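Local coordinates for glutathione S-transferase (Natrialba magadii ATCC 43099, PDB 6GZF), which probably catalyses glutathione-dependent thiol chemistry as a Xi-class glutathione transferase, perhaps reducing glutathionyl-hydroquinones, in a haloalkaliphilic archaeon, at residues A198-E203 and T299-V304. Sequence-based numbering, arbitrary orientation.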
ATOM      1  N   ALA A 198       8.985   1.314  -9.252  1.00 23.43           N
ATOM      2  CA  ALA A 198       7.696   0.678  -9.028  1.00 25.94           C
ATOM      3  C   ALA A 198       6.657   1.695  -8.566  1.00 32.74           C
ATOM      4  O   ALA A 198       5.491   1.624  -8.954  1.00 36.36           O
ATOM      5  CB  ALA A 198       7.830  -0.444  -8.009  1.00 27.43           C
ATOM      6  N   GLY A 199       7.089   2.642  -7.740  1.00 24.19           N
ATOM      7  CA  GLY A 199       6.193   3.627  -7.162  1.00 25.05           C
ATOM      8  C   GLY A 199       5.691   4.672  -8.140  1.00 27.20           C
ATOM      9  O   GLY A 199       4.505   5.004  -8.147  1.00 29.27           O
ATOM     10  N   PHE A 200       6.592   5.197  -8.963  1.00 27.47           N
ATOM     11  CA  PHE A 200       6.227   6.213  -9.944  1.00 28.58           C
ATOM     12  C   PHE A 200       5.900   5.586 -11.294  1.00 36.49           C
ATOM     13  O   PHE A 200       5.814   6.282 -12.306  1.00 37.54           O
ATOM     14  CB  PHE A 200       7.351   7.239 -10.103  1.00 34.59           C
ATOM     15  CG  PHE A 200       7.782   7.871  -8.812  1.00 35.89           C
ATOM     16  CD1 PHE A 200       6.851   8.218  -7.847  1.00 30.23           C
ATOM     17  CD2 PHE A 200       9.121   8.117  -8.561  1.00 33.56           C
ATOM     18  CE1 PHE A 200       7.247   8.797  -6.658  1.00 37.03           C
ATOM     19  CE2 PHE A 200       9.524   8.696  -7.373  1.00 36.33           C
ATOM     20  CZ  PHE A 200       8.586   9.035  -6.420  1.00 33.59           C
ATOM     21  N   ALA A 201       5.721   4.267 -11.303  1.00 32.61           N
ATOM     22  CA  ALA A 201       5.369   3.546 -12.522  1.00 33.46           C
ATOM     23  C   ALA A 201       4.047   4.054 -13.083  1.00 38.00           C
ATOM     24  O   ALA A 201       3.078   4.233 -12.345  1.00 39.78           O
ATOM     25  CB  ALA A 201       5.292   2.052 -12.254  1.00 29.48           C
ATOM     26  N   THR A 202       4.013   4.288 -14.389  1.00 36.45           N
ATOM     27  CA  THR A 202       2.828   4.838 -15.032  1.00 31.28           C
ATOM     28  C   THR A 202       2.135   3.799 -15.910  1.00 36.31           C
ATOM     29  O   THR A 202       0.987   3.981 -16.313  1.00 40.15           O
ATOM     30  CB  THR A 202       3.176   6.078 -15.882  1.00 37.06           C
ATOM     31  OG1 THR A 202       1.983   6.821 -16.162  1.00 52.44           O
ATOM     32  CG2 THR A 202       3.849   5.672 -17.185  1.00 39.07           C
ATOM     33  N   GLU A 203       2.841   2.711 -16.199  1.00 37.18           N
ATOM     34  CA  GLU A 203       2.277   1.610 -16.972  1.00 39.11           C
ATOM     35  C   GLU A 203       2.444   0.302 -16.205  1.00 36.76           C
ATOM     36  O   GLU A 203       3.263   0.213 -15.291  1.00 33.71           O
ATOM     37  CB  GLU A 203       2.939   1.518 -18.348  1.00 42.68           C
ATOM     38  CG  GLU A 203       2.759   2.758 -19.211  1.00 36.27           C
ATOM     39  CD  GLU A 203       3.617   2.730 -20.461  1.00 47.39           C
ATOM     40  OE1 GLU A 203       4.800   2.345 -20.362  1.00 52.00           O
ATOM     41  OE2 GLU A 203       3.108   3.091 -21.543  1.00 55.24           O
ATOM     42  N   THR A 299       2.749  12.893   1.784  1.00 17.68           N
ATOM     43  CA  THR A 299       2.121  14.199   1.561  1.00 20.30           C
ATOM     44  C   THR A 299       2.793  15.050   0.480  1.00 23.16           C
ATOM     45  O   THR A 299       2.296  16.123   0.141  1.00 25.80           O
ATOM     46  CB  THR A 299       2.081  15.033   2.861  1.00 20.60           C
ATOM     47  OG1 THR A 299       3.389  15.540   3.151  1.00 19.33           O
ATOM     48  CG2 THR A 299       1.583  14.198   4.030  1.00 16.19           C
ATOM     49  N   THR A 300       3.912  14.578  -0.063  1.00 24.56           N
ATOM     50  CA  THR A 300       4.661  15.350  -1.056  1.00 24.08           C
ATOM     51  C   THR A 300       4.392  14.803  -2.464  1.00 25.13           C
ATOM     52  O   THR A 300       4.663  15.467  -3.466  1.00 31.12           O
ATOM     53  CB  THR A 300       6.187  15.353  -0.705  1.00 27.73           C
ATOM     54  OG1 THR A 300       6.458  16.412   0.222  1.00 32.13           O
ATOM     55  CG2 THR A 300       7.088  15.529  -1.921  1.00 32.60           C
ATOM     56  N   HIS A 301       3.802  13.614  -2.533  1.00 27.87           N
ATOM     57  CA  HIS A 301       3.482  12.986  -3.815  1.00 31.76           C
ATOM     58  C   HIS A 301       1.979  13.007  -4.113  1.00 31.85           C
ATOM     59  O   HIS A 301       1.259  12.087  -3.730  1.00 36.08           O
ATOM     60  CB  HIS A 301       3.988  11.541  -3.837  1.00 23.70           C
ATOM     61  CG  HIS A 301       5.467  11.412  -3.632  1.00 28.64           C
ATOM     62  ND1 HIS A 301       6.084  10.199  -3.432  1.00 29.27           N
ATOM     63  CD2 HIS A 301       6.446  12.347  -3.595  1.00 25.95           C
ATOM     64  CE1 HIS A 301       7.385  10.390  -3.281  1.00 28.89           C
ATOM     65  NE2 HIS A 301       7.628  11.684  -3.377  1.00 24.68           N
ATOM     66  N   PRO A 302       1.505  14.056  -4.809  1.00 33.40           N
ATOM     67  CA  PRO A 302       0.074  14.200  -5.110  1.00 34.39           C
ATOM     68  C   PRO A 302      -0.458  13.154  -6.090  1.00 38.54           C
ATOM     69  O   PRO A 302      -1.584  12.690  -5.927  1.00 42.64           O
ATOM     70  CB  PRO A 302      -0.015  15.603  -5.729  1.00 24.99           C
ATOM     71  CG  PRO A 302       1.234  16.300  -5.299  1.00 25.91           C
ATOM     72  CD  PRO A 302       2.270  15.224  -5.269  1.00 32.52           C
ATOM     73  N   ASP A 303       0.336  12.791  -7.092  1.00 37.89           N
ATOM     74  CA  ASP A 303      -0.124  11.860  -8.119  1.00 39.46           C
ATOM     75  C   ASP A 303       0.015  10.400  -7.694  1.00 39.72           C
ATOM     76  O   ASP A 303      -0.353   9.493  -8.440  1.00 34.34           O
ATOM     77  CB  ASP A 303       0.633  12.090  -9.427  1.00 41.38           C
ATOM     78  CG  ASP A 303      -0.047  13.106 -10.324  1.00 44.99           C
ATOM     79  OD1 ASP A 303      -0.708  14.024  -9.794  1.00 48.61           O
ATOM     80  OD2 ASP A 303       0.078  12.984 -11.562  1.00 49.65           O
ATOM     81  N   VAL A 304       0.549  10.177  -6.499  1.00 35.91           N
ATOM     82  CA  VAL A 304       0.657   8.829  -5.954  1.00 31.61           C
ATOM     83  C   VAL A 304      -0.321   8.665  -4.795  1.00 38.32           C
ATOM     84  O   VAL A 304      -0.873   7.586  -4.575  1.00 38.68           O
ATOM     85  CB  VAL A 304       2.087   8.521  -5.475  1.00 24.71           C
ATOM     86  CG1 VAL A 304       2.224   7.047  -5.120  1.00 21.59           C
ATOM     87  CG2 VAL A 304       3.096   8.905  -6.544  1.00 21.74           C
TER
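In the helical C-terminal domain of this glutathione transferase, the turn that links helix 194-199 to helix 204-224 meets the loop leaving helix 290-299, and an edge-to-face aromatic pair joins them. Phe200, the first residue to leave the helical conformation, points the edge of its ring at the face of His301, in an offset arrangement with ring centroids 5.2 Å apart and planes at 72°. The closest approach is Phe200 CZ to His301 CE1 at 3.6 Å, while Phe200 CE1 lies 3.7 Å from His301 ND1, which sits in the plane of the phenyl ring. With CG beside the backbone N in both residues (chi1 -54° in Phe200, -59° in His301), the two rings reach each other between the segments, and the side chains cross at about a right angle. Val304 comes to the same phenyl edge further back: its CG2, one of two methyls on a side chain directed at the turn, is 4.0 Å from Phe200 CD1. The other methyl, CG1, sits 4.3 Å from Gly199 O, a looser touch at the helix end. His301 ND1 is hydrogen-bonded to His257, and the imidazole also stacks on His5 of the expression tag, while Phe200 has a second edge-to-face partner in Phe258. Tyr196, the predicted proton donor/acceptor, lies beside Phe200, and Tyr297, predicted to lower the pKa of the active-site cysteine, beside His301. Between the segments the contact is ring against ring and methyl against ring, and the bond to His257 probably restricts rotation of the imidazole that Phe200 meets.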